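PDB 2JC4: exodeoxyribonuclease III from Neisseria meningitidis, which probably degrades double-stranded DNA from its 3' ends as a metal-dependent 3'-5' exonuclease of the AP/ExoA DNA-repair family. Local coordinates for residues W6-N9 / V13-P16; D75-L80 / T128-D133; R90-T95 / V101-C106; T199-R204 / E237-E242. One frame throughout, in Å; residues are numbered along the deposited sequence. Where two conformers were deposited one is given.

Contact 1: residues W6-N9 / V13-P16; sequences WNVN and VRLP. With MG (magnesium ion), chain B.
The carbonyl oxygen of V8 is gripped twice by R14: NE donates to V8 O over 2.8 Å in a fairly straight bond (162°), and R14 NH2 adds a weak, bent one at 3.4 Å. That same NH2 donates to N9 O at 3.0 Å, reaching it from well above the carbonyl plane (44° out of it). Both oxygens lie at the edge of the guanidinium, close to its plane. Bends at chi2 and chi3 swing the guanidinium edge-on to the turn that links strand 2-7 to helix 11-23. The aliphatic part is used as well. R14 CG packs against the indole at W6 CH2, 3.6 Å away, and R14 CB lies 3.8 Å from V8 CB. The indole NE1 bonds instead to H247 O.

Across the turn, N7 OD1 accepts from N9 N at 3.1 Å, an Asx turn. N9 itself is a metal ligand, with OD1 2.5 Å from the magnesium ion, which E34 and four waters also bind; K36 NZ donates to the same N9 OD1. Since R14 NH1 is taken by R243 O, the guanidinium engages three backbone carbonyls. These bonds probably fix the main chain at V8 and N9, which would make R14 a second-shell residue that helps position the metal-binding side chain.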
loop_
_atom_site.group_PDB
_atom_site.type_symbol
_atom_site.label_atom_id
_atom_site.label_comp_id
_atom_site.label_asym_id
_atom_site.label_seq_id
_atom_site.Cartn_x
_atom_site.Cartn_y
_atom_site.Cartn_z
ATOM N N TRP A 6 -3.803 -3.628 -1.302
ATOM C CA TRP A 6 -3.573 -4.400 -2.513
ATOM C C TRP A 6 -3.377 -3.502 -3.702
ATOM O O TRP A 6 -4.252 -2.691 -4.035
ATOM C CB TRP A 6 -4.746 -5.383 -2.763
ATOM C CG TRP A 6 -4.447 -6.414 -3.864
ATOM C CD1 TRP A 6 -3.220 -6.783 -4.331
ATOM C CD2 TRP A 6 -5.404 -7.182 -4.589
ATOM N NE1 TRP A 6 -3.356 -7.732 -5.329
ATOM C CE2 TRP A 6 -4.691 -7.990 -5.509
ATOM C CE3 TRP A 6 -6.798 -7.274 -4.545
ATOM C CZ2 TRP A 6 -5.338 -8.890 -6.386
ATOM C CZ3 TRP A 6 -7.438 -8.151 -5.414
ATOM C CH2 TRP A 6 -6.720 -8.949 -6.321
ATOM N N ASN A 7 -2.219 -3.637 -4.353
ATOM C CA ASN A 7 -1.963 -2.969 -5.626
ATOM C C ASN A 7 -2.513 -3.919 -6.692
ATOM O O ASN A 7 -1.982 -5.021 -6.904
ATOM C CB ASN A 7 -0.441 -2.721 -5.803
ATOM C CG ASN A 7 -0.104 -2.082 -7.123
ATOM O OD1 ASN A 7 -0.769 -2.333 -8.136
ATOM N ND2 ASN A 7 0.941 -1.256 -7.136
ATOM N N VAL A 8 -3.628 -3.519 -7.297
ATOM C CA VAL A 8 -4.407 -4.396 -8.175
ATOM C C VAL A 8 -3.965 -4.327 -9.631
ATOM O O VAL A 8 -4.492 -5.077 -10.449
ATOM C CB VAL A 8 -5.937 -4.063 -8.123
ATOM C CG1 VAL A 8 -6.533 -4.436 -6.790
ATOM C CG2 VAL A 8 -6.215 -2.567 -8.445
ATOM N N ASN A 9 -3.047 -3.407 -9.962
ATOM C CA ASN A 9 -2.528 -3.305 -11.344
ATOM C C ASN A 9 -3.656 -3.202 -12.392
ATOM O O ASN A 9 -3.722 -4.003 -13.352
ATOM C CB ASN A 9 -1.620 -4.512 -11.671
ATOM C CG ASN A 9 -0.924 -4.363 -12.998
ATOM O OD1 ASN A 9 -0.643 -3.255 -13.409
ATOM N ND2 ASN A 9 -0.635 -5.478 -13.669
ATOM N N VAL A 13 -9.280 -4.561 -14.639
ATOM C CA VAL A 13 -8.875 -5.957 -14.802
ATOM C C VAL A 13 -9.216 -6.810 -13.587
ATOM O O VAL A 13 -9.679 -7.952 -13.714
ATOM C CB VAL A 13 -7.373 -6.058 -15.111
ATOM C CG1 VAL A 13 -6.975 -7.524 -15.316
ATOM C CG2 VAL A 13 -7.046 -5.227 -16.351
ATOM N N ARG A 14 -8.957 -6.273 -12.403
ATOM C CA ARG A 14 -8.974 -7.079 -11.184
ATOM C C ARG A 14 -10.288 -7.076 -10.452
ATOM O O ARG A 14 -10.401 -7.714 -9.414
ATOM C CB ARG A 14 -7.884 -6.583 -10.202
ATOM C CG ARG A 14 -6.970 -7.680 -9.633
ATOM C CD ARG A 14 -6.259 -8.463 -10.721
ATOM N NE ARG A 14 -5.388 -7.559 -11.486
ATOM C CZ ARG A 14 -4.746 -7.869 -12.600
ATOM N NH1 ARG A 14 -4.825 -9.092 -13.118
ATOM N NH2 ARG A 14 -4.004 -6.940 -13.208
ATOM N N LEU A 15 -11.274 -6.329 -10.950
ATOM C CA LEU A 15 -12.550 -6.224 -10.219
ATOM C C LEU A 15 -13.155 -7.552 -9.745
ATOM O O LEU A 15 -13.524 -7.646 -8.591
ATOM C CB LEU A 15 -13.602 -5.384 -10.966
ATOM C CG LEU A 15 -14.922 -5.129 -10.227
ATOM C CD1 LEU A 15 -14.712 -4.359 -8.922
ATOM C CD2 LEU A 15 -15.802 -4.322 -11.152
ATOM N N PRO A 16 -13.276 -8.565 -10.629
ATOM C CA PRO A 16 -13.859 -9.827 -10.118
ATOM C C PRO A 16 -13.115 -10.389 -8.900
ATOM O O PRO A 16 -13.735 -10.922 -7.979
ATOM C CB PRO A 16 -13.733 -10.796 -11.306
ATOM C CG PRO A 16 -13.636 -9.932 -12.496
ATOM C CD PRO A 16 -12.957 -8.646 -12.070
HETATM MG MG MG B . 1.405 -2.212 -12.376
HETATM O O HOH W 1 1.089 -3.239 -10.421
HETATM O O HOH W 2 2.706 -3.821 -13.151
HETATM O O HOH W 3 3.078 -1.313 -11.279
HETATM O O HOH W 4 1.720 -0.847 -14.072
#

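Contact 2: residues D75-L80 / T128-D133; sequences DVHFGL and TEFVRD
F130 reaches from helix 115-135 to two side chains of segment 75-80, the imidazole of H77 and the isobutyl group of L80, which meet opposite ends of its side chain from the same side of the ring plane. At the base of the phenyl group the contact is apolar, buried and comparatively loose: L80 CD2 sits 3.8 Å from F130 CB and 3.9 Å from F130 CD2, with the two side chains crossing at about a right angle. Here L80 is further enclosed by W123, A126 and L127 from the same helix.

The closest approaches come at the far end of the ring, although H77 there is partly exposed. The planes of imidazole and phenyl are only 19° apart and the centroids 4.7 Å apart, but the rings are too far slid to count as a true stack; one edge of the phenyl, CE1 and CZ, meets the imidazole at ND1 and CE1. F130 CZ comes within 3.3 Å of H77 ND1, and F130 CE1 lies over one imidazole face, 3.3 Å from H77 CE1. Each side chain has CG anti to the backbone N, which for F130 (chi1 173°) sends the ring out from the helix toward the strand. No hydrogen bond crosses between the segments; at H77 they meet through ring packing. The exposed F78 points away from the helix.

Strand 76-78 is the edge strand of its sheet, pairing with strand 91-96 through backbone bonds of H77 to A93 and G79 to V91. Helix 115-135 lies over the same sheet, where F130 also touches I102 of strand 99-105, and P81 in the loop following the edge strand.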
loop_
_atom_site.group_PDB
_atom_site.type_symbol
_atom_site.label_atom_id
_atom_site.label_comp_id
_atom_site.label_asym_id
_atom_site.label_seq_id
_atom_site.Cartn_x
_atom_site.Cartn_y
_atom_site.Cartn_z
ATOM N N ASP A 75 -14.008 12.284 7.148
ATOM C CA ASP A 75 -12.969 13.301 7.009
ATOM C C ASP A 75 -11.963 12.865 5.945
ATOM O O ASP A 75 -10.767 12.737 6.198
ATOM C CB ASP A 75 -12.306 13.571 8.365
ATOM C CG ASP A 75 -13.306 14.025 9.422
ATOM O OD1 ASP A 75 -14.212 14.822 9.106
ATOM O OD2 ASP A 75 -13.191 13.586 10.575
ATOM N N VAL A 76 -12.495 12.612 4.756
ATOM C CA VAL A 76 -11.697 12.159 3.613
ATOM C C VAL A 76 -10.750 13.273 3.181
ATOM O O VAL A 76 -11.170 14.452 3.127
ATOM C CB VAL A 76 -12.598 11.697 2.470
ATOM C CG1 VAL A 76 -11.736 11.186 1.314
ATOM C CG2 VAL A 76 -13.492 10.571 2.970
ATOM N N HIS A 77 -9.484 12.903 2.920
ATOM C CA HIS A 77 -8.409 13.843 2.555
ATOM C C HIS A 77 -7.687 13.345 1.316
ATOM O O HIS A 77 -7.413 12.136 1.196
ATOM C CB HIS A 77 -7.388 13.997 3.697
ATOM C CG HIS A 77 -6.350 15.050 3.435
ATOM N ND1 HIS A 77 -5.150 14.776 2.815
ATOM C CD2 HIS A 77 -6.355 16.387 3.660
ATOM C CE1 HIS A 77 -4.452 15.892 2.683
ATOM N NE2 HIS A 77 -5.167 16.887 3.172
ATOM N N PHE A 78 -7.389 14.269 0.402
ATOM C CA PHE A 78 -6.759 13.930 -0.884
ATOM C C PHE A 78 -5.428 14.593 -0.978
ATOM O O PHE A 78 -5.300 15.791 -0.681
ATOM C CB PHE A 78 -7.620 14.363 -2.090
ATOM C CG PHE A 78 -8.966 13.674 -2.141
ATOM C CD1 PHE A 78 -9.110 12.436 -2.766
ATOM C CD2 PHE A 78 -10.079 14.254 -1.540
ATOM C CE1 PHE A 78 -10.364 11.809 -2.814
ATOM C CE2 PHE A 78 -11.318 13.614 -1.558
ATOM C CZ PHE A 78 -11.451 12.394 -2.198
ATOM N N GLY A 79 -4.434 13.828 -1.416
ATOM C CA GLY A 79 -3.153 14.389 -1.818
ATOM C C GLY A 79 -2.282 14.787 -0.648
ATOM O O GLY A 79 -2.543 14.391 0.515
ATOM N N LEU A 80 -1.276 15.616 -0.959
ATOM C CA LEU A 80 -0.264 16.054 0.013
ATOM C C LEU A 80 -0.161 17.581 0.055
ATOM O O LEU A 80 0.144 18.225 -0.997
ATOM C CB LEU A 80 1.122 15.471 -0.334
ATOM C CG LEU A 80 1.233 13.940 -0.353
ATOM C CD1 LEU A 80 2.491 13.499 -1.090
ATOM C CD2 LEU A 80 1.122 13.364 1.081
ATOM N N THR A 128 6.179 12.400 4.256
ATOM C CA THR A 128 6.661 12.398 5.643
ATOM C C THR A 128 6.023 13.550 6.441
ATOM O O THR A 128 5.573 13.373 7.584
ATOM C CB THR A 128 8.215 12.482 5.667
ATOM O OG1 THR A 128 8.727 11.434 4.836
ATOM C CG2 THR A 128 8.732 12.231 7.056
ATOM N N GLU A 129 5.966 14.711 5.813
ATOM C CA GLU A 129 5.395 15.911 6.447
ATOM C C GLU A 129 3.899 15.718 6.747
ATOM O O GLU A 129 3.398 16.039 7.828
ATOM C CB GLU A 129 5.633 17.123 5.527
ATOM C CG GLU A 129 6.013 18.359 6.276
ATOM C CD GLU A 129 6.020 19.582 5.376
ATOM O OE1 GLU A 129 5.002 20.311 5.362
ATOM O OE2 GLU A 129 7.025 19.772 4.664
ATOM N N PHE A 130 3.174 15.180 5.794
ATOM C CA PHE A 130 1.745 14.979 5.982
ATOM C C PHE A 130 1.494 13.961 7.083
ATOM O O PHE A 130 0.661 14.190 7.978
ATOM C CB PHE A 130 1.141 14.463 4.680
ATOM C CG PHE A 130 -0.297 14.052 4.790
ATOM C CD1 PHE A 130 -1.284 14.990 5.114
ATOM C CD2 PHE A 130 -0.676 12.747 4.499
ATOM C CE1 PHE A 130 -2.628 14.632 5.185
ATOM C CE2 PHE A 130 -2.040 12.365 4.581
ATOM C CZ PHE A 130 -3.011 13.320 4.891
ATOM N N VAL A 131 2.191 12.828 6.994
ATOM C CA VAL A 131 2.027 11.736 7.987
ATOM C C VAL A 131 2.394 12.250 9.393
ATOM O O VAL A 131 1.647 12.028 10.365
ATOM C CB VAL A 131 2.779 10.422 7.600
ATOM C CG1 VAL A 131 2.575 9.361 8.710
ATOM C CG2 VAL A 131 2.255 9.849 6.276
ATOM N N ARG A 132 3.512 12.953 9.518
ATOM C CA ARG A 132 3.916 13.525 10.822
ATOM C C ARG A 132 2.773 14.383 11.484
ATOM O O ARG A 132 2.476 14.286 12.707
ATOM C CB ARG A 132 5.133 14.412 10.614
ATOM C CG ARG A 132 5.704 14.993 11.968
ATOM C CD ARG A 132 6.881 15.979 11.732
ATOM N NE ARG A 132 8.044 15.312 11.162
ATOM C CZ ARG A 132 8.595 15.601 9.980
ATOM N NH1 ARG A 132 8.102 16.575 9.211
ATOM N NH2 ARG A 132 9.667 14.913 9.568
ATOM N N ASP A 133 2.151 15.215 10.661
ATOM C CA ASP A 133 1.063 16.078 11.078
ATOM C C ASP A 133 -0.168 15.268 11.455
ATOM O O ASP A 133 -0.790 15.510 12.525
ATOM C CB ASP A 133 0.753 17.058 9.939
ATOM C CG ASP A 133 -0.453 17.947 10.213
ATOM O OD1 ASP A 133 -0.523 18.563 11.290
ATOM O OD2 ASP A 133 -1.335 18.029 9.330
#

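Contact 3: residues R90-T95 / V101-C106; sequences RVIAAT and VINVYC
R90 and Y105 close one end of the beta hairpin formed by strands 91-96 and 99-105, part of one of the two sheets in this DNase I-like fold; Y105 N donates to R90 O. The strands run antiparallel, the axes of segments 91-95 and 101-105 approaching to 4.7 Å. I92 with N103 and A94 with V101 form hydrogen-bonded pairs, while V91 with V104 and A93 with I102 form non-hydrogen-bonded ones. On one face A93 CB packs on I102 CG1, 3.9 Å away, and V91 touches W123 of helix 115-135. On the other, I92 and N103 turn toward strand 65-69, and N103 sends its amide to Q33 and L32, tying the two sheets together.

The R90 side chain leaves beside the backbone N (chi1 -69°) and then stays extended from CG to NE, skirting one carbonyl: its CB and CG each lie 3.3 Å from Y105 O, and its CD 3.4 Å. NE makes a weak bond to Y119 OH. At the tip, NH1 turns back to donate to Y105 O at 2.8 Å (155°), from above the carbonyl plane, although the oxygen lies in the guanidinium plane. NH1 also hangs obliquely by the phenol ring, 3.3 Å from Y105 CD2. Guanidinium and ring planes differ by 21°.

Y105 is predicted to be an active-site residue, its side chain beside E34 and D146, so R90 probably helps to hold that tyrosine in place. R90 NH2 bonds to Q88 OE1 and to water 5, which also sits 3.0 Å from Y105 OH and so bridges the two tips.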
loop_
_atom_site.group_PDB
_atom_site.type_symbol
_atom_site.label_atom_id
_atom_site.label_comp_id
_atom_site.label_asym_id
_atom_site.label_seq_id
_atom_site.Cartn_x
_atom_site.Cartn_y
_atom_site.Cartn_z
ATOM N N ARG A 90 -2.180 9.619 -5.790
ATOM C CA ARG A 90 -1.309 8.673 -5.024
ATOM C C ARG A 90 -1.583 8.561 -3.548
ATOM O O ARG A 90 -1.071 7.642 -2.911
ATOM C CB ARG A 90 0.140 9.103 -5.157
ATOM C CG ARG A 90 0.674 8.891 -6.568
ATOM C CD ARG A 90 2.092 9.305 -6.622
ATOM N NE ARG A 90 2.675 9.032 -7.941
ATOM C CZ ARG A 90 3.157 7.847 -8.328
ATOM N NH1 ARG A 90 3.050 6.785 -7.509
ATOM N NH2 ARG A 90 3.700 7.715 -9.550
ATOM N N VAL A 91 -2.348 9.513 -2.983
ATOM C CA VAL A 91 -2.569 9.545 -1.513
ATOM C C VAL A 91 -4.051 9.856 -1.237
ATOM O O VAL A 91 -4.601 10.873 -1.701
ATOM C CB VAL A 91 -1.687 10.627 -0.832
ATOM C CG1 VAL A 91 -1.863 10.636 0.714
ATOM C CG2 VAL A 91 -0.205 10.470 -1.200
ATOM N N ILE A 92 -4.693 8.967 -0.495
ATOM C CA ILE A 92 -6.024 9.237 0.015
ATOM C C ILE A 92 -6.047 8.787 1.465
ATOM O O ILE A 92 -5.479 7.747 1.818
ATOM C CB ILE A 92 -7.128 8.513 -0.842
ATOM C CG1 ILE A 92 -8.529 8.988 -0.412
ATOM C CG2 ILE A 92 -6.988 6.951 -0.819
ATOM C CD1 ILE A 92 -9.646 8.538 -1.369
ATOM N N ALA A 93 -6.679 9.585 2.316
ATOM C CA ALA A 93 -6.797 9.231 3.738
ATOM C C ALA A 93 -8.242 9.376 4.210
ATOM O O ALA A 93 -9.006 10.167 3.669
ATOM C CB ALA A 93 -5.862 10.095 4.603
ATOM N N ALA A 94 -8.610 8.634 5.236
ATOM C CA ALA A 94 -9.937 8.807 5.801
ATOM C C ALA A 94 -9.913 8.138 7.152
ATOM O O ALA A 94 -9.043 7.321 7.401
ATOM C CB ALA A 94 -10.990 8.178 4.924
ATOM N N THR A 95 -10.856 8.522 8.007
ATOM C CA THR A 95 -11.004 7.953 9.344
ATOM C C THR A 95 -12.155 6.970 9.250
ATOM O O THR A 95 -13.303 7.356 8.905
ATOM C CB THR A 95 -11.303 9.046 10.414
ATOM O OG1 THR A 95 -10.329 10.089 10.327
ATOM C CG2 THR A 95 -11.284 8.453 11.808
ATOM N N VAL A 101 -6.695 6.044 8.343
ATOM C CA VAL A 101 -6.114 5.172 7.338
ATOM C C VAL A 101 -5.504 6.080 6.268
ATOM O O VAL A 101 -6.186 6.864 5.664
ATOM C CB VAL A 101 -7.187 4.274 6.720
ATOM C CG1 VAL A 101 -6.641 3.462 5.497
ATOM C CG2 VAL A 101 -7.757 3.350 7.785
ATOM N N ILE A 102 -4.204 5.990 6.058
ATOM C CA ILE A 102 -3.584 6.732 4.949
ATOM C C ILE A 102 -3.087 5.732 3.895
ATOM O O ILE A 102 -2.144 5.004 4.162
ATOM C CB ILE A 102 -2.420 7.651 5.479
ATOM C CG1 ILE A 102 -2.928 8.535 6.653
ATOM C CG2 ILE A 102 -1.745 8.414 4.312
ATOM C CD1 ILE A 102 -1.815 9.317 7.384
ATOM N N ASN A 103 -3.715 5.713 2.705
ATOM C CA ASN A 103 -3.368 4.780 1.639
ATOM C C ASN A 103 -2.454 5.486 0.629
ATOM O O ASN A 103 -2.787 6.564 0.134
ATOM C CB ASN A 103 -4.666 4.333 0.957
ATOM C CG ASN A 103 -4.445 3.437 -0.255
ATOM O OD1 ASN A 103 -3.399 2.796 -0.400
ATOM N ND2 ASN A 103 -5.468 3.362 -1.123
ATOM N N VAL A 104 -1.328 4.860 0.304
ATOM C CA VAL A 104 -0.355 5.427 -0.608
ATOM C C VAL A 104 -0.041 4.481 -1.773
ATOM O O VAL A 104 0.114 3.272 -1.597
ATOM C CB VAL A 104 0.972 5.794 0.157
ATOM C CG1 VAL A 104 0.771 7.034 1.010
ATOM C CG2 VAL A 104 1.553 4.574 1.026
ATOM N N TYR A 105 0.046 5.051 -2.957
ATOM C CA TYR A 105 0.686 4.388 -4.069
ATOM C C TYR A 105 1.949 5.226 -4.341
ATOM O O TYR A 105 1.876 6.271 -5.012
ATOM C CB TYR A 105 -0.241 4.318 -5.318
ATOM C CG TYR A 105 0.565 3.850 -6.497
ATOM C CD1 TYR A 105 1.365 2.709 -6.378
ATOM C CD2 TYR A 105 0.607 4.583 -7.706
ATOM C CE1 TYR A 105 2.174 2.271 -7.454
ATOM C CE2 TYR A 105 1.407 4.133 -8.793
ATOM C CZ TYR A 105 2.195 2.996 -8.631
ATOM O OH TYR A 105 3.036 2.550 -9.639
ATOM N N CYS A 106 3.087 4.819 -3.756
ATOM C CA CYS A 106 4.276 5.666 -3.738
ATOM C C CYS A 106 4.960 5.628 -5.088
ATOM O O CYS A 106 4.852 4.633 -5.840
ATOM C CB CYS A 106 5.284 5.219 -2.675
ATOM S SG CYS A 106 4.618 5.321 -0.986
HETATM O O HOH W 5 4.842 4.931 -9.801
#

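Contact 4: residues T199-R204 / E237-E242; sequences TWFDYR and ETRALE
Two torsions carry the R239 side chain to the loop at F201: CG stands anti to the backbone N (chi1 -173°), and a bend at chi2 (53°) redirects the chain, which then runs on toward the loop. F201 has CG anti to its carbonyl carbon, and R239 NH2 lies 3.6 Å from F201 CB. The direct hydrogen bond between the segments runs from R239 NH2 to F201 O, 2.9 Å long and somewhat bent at 148°. The oxygen lies in the guanidinium plane, at its edge, while the nitrogen approaches from above the carbonyl plane.

Ring and guanidinium stand nearly perpendicular. The phenyl of F201 makes only loose contact with the arginine chain, its CD1 4.0 Å from R239 NE. The Y203 ring borders the guanidinium obliquely and more loosely still, with R239 NH2 4.3 Å from Y203 CD1. NH2 also donates to water 6 at 3.0 Å, and this water donates in turn to D202 O at 2.6 Å, giving the arginine a second, indirect hold on the loop. Just beyond, D202 OD1 accepts from R204 N at 2.8 Å, an Asx turn that shapes the chain past Y203.

R239 NE makes a weak bond to the backbone O of D246, a residue seen to bind a metal in this protein, though none is bound to it here, while Y203 OH bonds to P244 O and N9 ND2. In the fold, the contact joins the end of helix 236-239, which follows strand 229-234, to the irregular segment leading into helix 207-210, whose F208 meets the F201 ring edge-to-face and also touches R239.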
loop_
_atom_site.group_PDB
_atom_site.type_symbol
_atom_site.label_atom_id
_atom_site.label_comp_id
_atom_site.label_asym_id
_atom_site.label_seq_id
_atom_site.Cartn_x
_atom_site.Cartn_y
_atom_site.Cartn_z
ATOM N N THR A 199 6.018 -9.392 -1.602
ATOM C CA THR A 199 4.642 -8.990 -1.926
ATOM C C THR A 199 4.467 -8.669 -3.403
ATOM O O THR A 199 3.337 -8.512 -3.857
ATOM C CB THR A 199 4.253 -7.729 -1.126
ATOM O OG1 THR A 199 5.095 -6.660 -1.524
ATOM C CG2 THR A 199 4.442 -7.957 0.419
ATOM N N TRP A 200 5.587 -8.502 -4.134
ATOM C CA TRP A 200 5.566 -8.253 -5.563
ATOM C C TRP A 200 6.466 -9.265 -6.246
ATOM O O TRP A 200 7.549 -9.555 -5.733
ATOM C CB TRP A 200 6.089 -6.845 -5.890
ATOM C CG TRP A 200 6.256 -6.644 -7.360
ATOM C CD1 TRP A 200 5.270 -6.435 -8.287
ATOM C CD2 TRP A 200 7.492 -6.654 -8.078
ATOM N NE1 TRP A 200 5.823 -6.321 -9.532
ATOM C CE2 TRP A 200 7.183 -6.453 -9.438
ATOM C CE3 TRP A 200 8.839 -6.823 -7.698
ATOM C CZ2 TRP A 200 8.171 -6.392 -10.440
ATOM C CZ3 TRP A 200 9.831 -6.758 -8.684
ATOM C CH2 TRP A 200 9.483 -6.544 -10.054
ATOM N N PHE A 201 5.986 -9.841 -7.346
ATOM C CA PHE A 201 6.769 -10.773 -8.147
ATOM C C PHE A 201 6.571 -10.359 -9.615
ATOM O O PHE A 201 5.440 -10.264 -10.098
ATOM C CB PHE A 201 6.270 -12.219 -7.947
ATOM C CG PHE A 201 6.216 -12.679 -6.497
ATOM C CD1 PHE A 201 5.131 -12.299 -5.658
ATOM C CD2 PHE A 201 7.215 -13.520 -5.990
ATOM C CE1 PHE A 201 5.085 -12.732 -4.324
ATOM C CE2 PHE A 201 7.169 -13.972 -4.635
ATOM C CZ PHE A 201 6.105 -13.584 -3.826
ATOM N N ASP A 202 7.673 -10.087 -10.320
ATOM C CA ASP A 202 7.587 -9.671 -11.695
ATOM C C ASP A 202 6.836 -10.739 -12.522
ATOM O O ASP A 202 7.091 -11.954 -12.389
ATOM C CB ASP A 202 9.017 -9.439 -12.233
ATOM C CG ASP A 202 9.058 -8.543 -13.473
ATOM O OD1 ASP A 202 8.187 -8.644 -14.356
ATOM O OD2 ASP A 202 10.001 -7.726 -13.561
ATOM N N TYR A 203 5.906 -10.294 -13.354
ATOM C CA TYR A 203 5.319 -11.186 -14.355
ATOM C C TYR A 203 6.393 -11.772 -15.278
ATOM O O TYR A 203 6.302 -12.942 -15.694
ATOM C CB TYR A 203 4.316 -10.437 -15.230
ATOM C CG TYR A 203 3.032 -9.904 -14.614
ATOM C CD1 TYR A 203 2.191 -10.716 -13.817
ATOM C CD2 TYR A 203 2.603 -8.611 -14.921
ATOM C CE1 TYR A 203 0.977 -10.225 -13.313
ATOM C CE2 TYR A 203 1.388 -8.107 -14.433
ATOM C CZ TYR A 203 0.590 -8.919 -13.626
ATOM O OH TYR A 203 -0.581 -8.394 -13.172
ATOM N N ARG A 204 7.416 -10.977 -15.623
ATOM C CA ARG A 204 8.420 -11.491 -16.574
ATOM C C ARG A 204 9.280 -12.571 -15.932
ATOM O O ARG A 204 9.848 -12.359 -14.849
ATOM C CB ARG A 204 9.330 -10.378 -17.117
ATOM C CG ARG A 204 10.379 -10.906 -18.110
ATOM C CD ARG A 204 11.329 -9.790 -18.586
ATOM N NE ARG A 204 12.397 -10.309 -19.453
ATOM C CZ ARG A 204 12.219 -10.742 -20.703
ATOM N NH1 ARG A 204 11.005 -10.743 -21.257
ATOM N NH2 ARG A 204 13.255 -11.193 -21.400
ATOM N N GLU A 237 -2.519 -16.818 -1.919
ATOM C CA GLU A 237 -3.622 -17.500 -2.632
ATOM C C GLU A 237 -4.125 -16.610 -3.765
ATOM O O GLU A 237 -4.292 -17.063 -4.906
ATOM C CB GLU A 237 -4.784 -17.818 -1.675
ATOM C CG GLU A 237 -4.366 -18.792 -0.579
ATOM C CD GLU A 237 -5.467 -19.068 0.416
ATOM O OE1 GLU A 237 -6.655 -19.143 -0.004
ATOM O OE2 GLU A 237 -5.118 -19.221 1.612
ATOM N N THR A 238 -4.325 -15.340 -3.458
ATOM C CA THR A 238 -4.819 -14.363 -4.420
ATOM C C THR A 238 -3.765 -14.150 -5.510
ATOM O O THR A 238 -4.107 -14.035 -6.677
ATOM C CB THR A 238 -5.197 -13.037 -3.735
ATOM O OG1 THR A 238 -6.324 -13.271 -2.875
ATOM C CG2 THR A 238 -5.618 -11.964 -4.754
ATOM N N ARG A 239 -2.482 -14.094 -5.123
ATOM C CA ARG A 239 -1.372 -13.963 -6.099
ATOM C C ARG A 239 -1.222 -15.217 -7.006
ATOM O O ARG A 239 -0.700 -15.134 -8.118
ATOM C CB ARG A 239 -0.072 -13.651 -5.331
ATOM C CG ARG A 239 1.184 -13.320 -6.190
ATOM C CD ARG A 239 0.887 -12.222 -7.169
ATOM N NE ARG A 239 2.011 -11.957 -8.082
ATOM C CZ ARG A 239 2.230 -12.608 -9.220
ATOM N NH1 ARG A 239 1.472 -13.668 -9.573
ATOM N NH2 ARG A 239 3.256 -12.220 -9.987
ATOM N N ALA A 240 -1.708 -16.376 -6.533
ATOM C CA ALA A 240 -1.639 -17.640 -7.280
ATOM C C ALA A 240 -2.792 -17.833 -8.245
ATOM O O ALA A 240 -2.825 -18.837 -8.968
ATOM C CB ALA A 240 -1.571 -18.866 -6.304
ATOM N N LEU A 241 -3.739 -16.895 -8.291
ATOM C CA LEU A 241 -4.900 -17.025 -9.197
ATOM C C LEU A 241 -4.525 -16.828 -10.653
ATOM O O LEU A 241 -3.457 -16.291 -10.963
ATOM C CB LEU A 241 -5.980 -16.007 -8.843
ATOM C CG LEU A 241 -6.563 -16.104 -7.427
ATOM C CD1 LEU A 241 -7.471 -14.872 -7.153
ATOM C CD2 LEU A 241 -7.315 -17.472 -7.154
ATOM N N GLU A 242 -5.390 -17.285 -11.559
ATOM C CA GLU A 242 -5.211 -17.020 -13.004
ATOM C C GLU A 242 -5.359 -15.515 -13.203
ATOM O O GLU A 242 -6.136 -14.867 -12.476
ATOM C CB GLU A 242 -6.277 -17.777 -13.830
HETATM O O HOH W 6 5.301 -13.719 -11.574
#

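Along the chain contact 1 comes first, contact 3 is nested inside the loop closed by contact 2, and contact 4 comes last. Contacts 2 and 3 share a sheet, strands 76-78 and 91-96 being neighbours in it, and their centres are only 8 Å apart. Contact 1 starts from strand 2-7 of the other sheet and touches contact 4, about 11 Å away between centres, through N9 and Y203. It also meets contact 3, where N7 packs on Y105. Contacts 2 and 4 lie on opposite sides of the chain's centre, their own centres about 30 Å apart. Contacts 1, 3 and 4 thus border the metal site from different parts of the fold, whereas contact 2 packs a sheet edge.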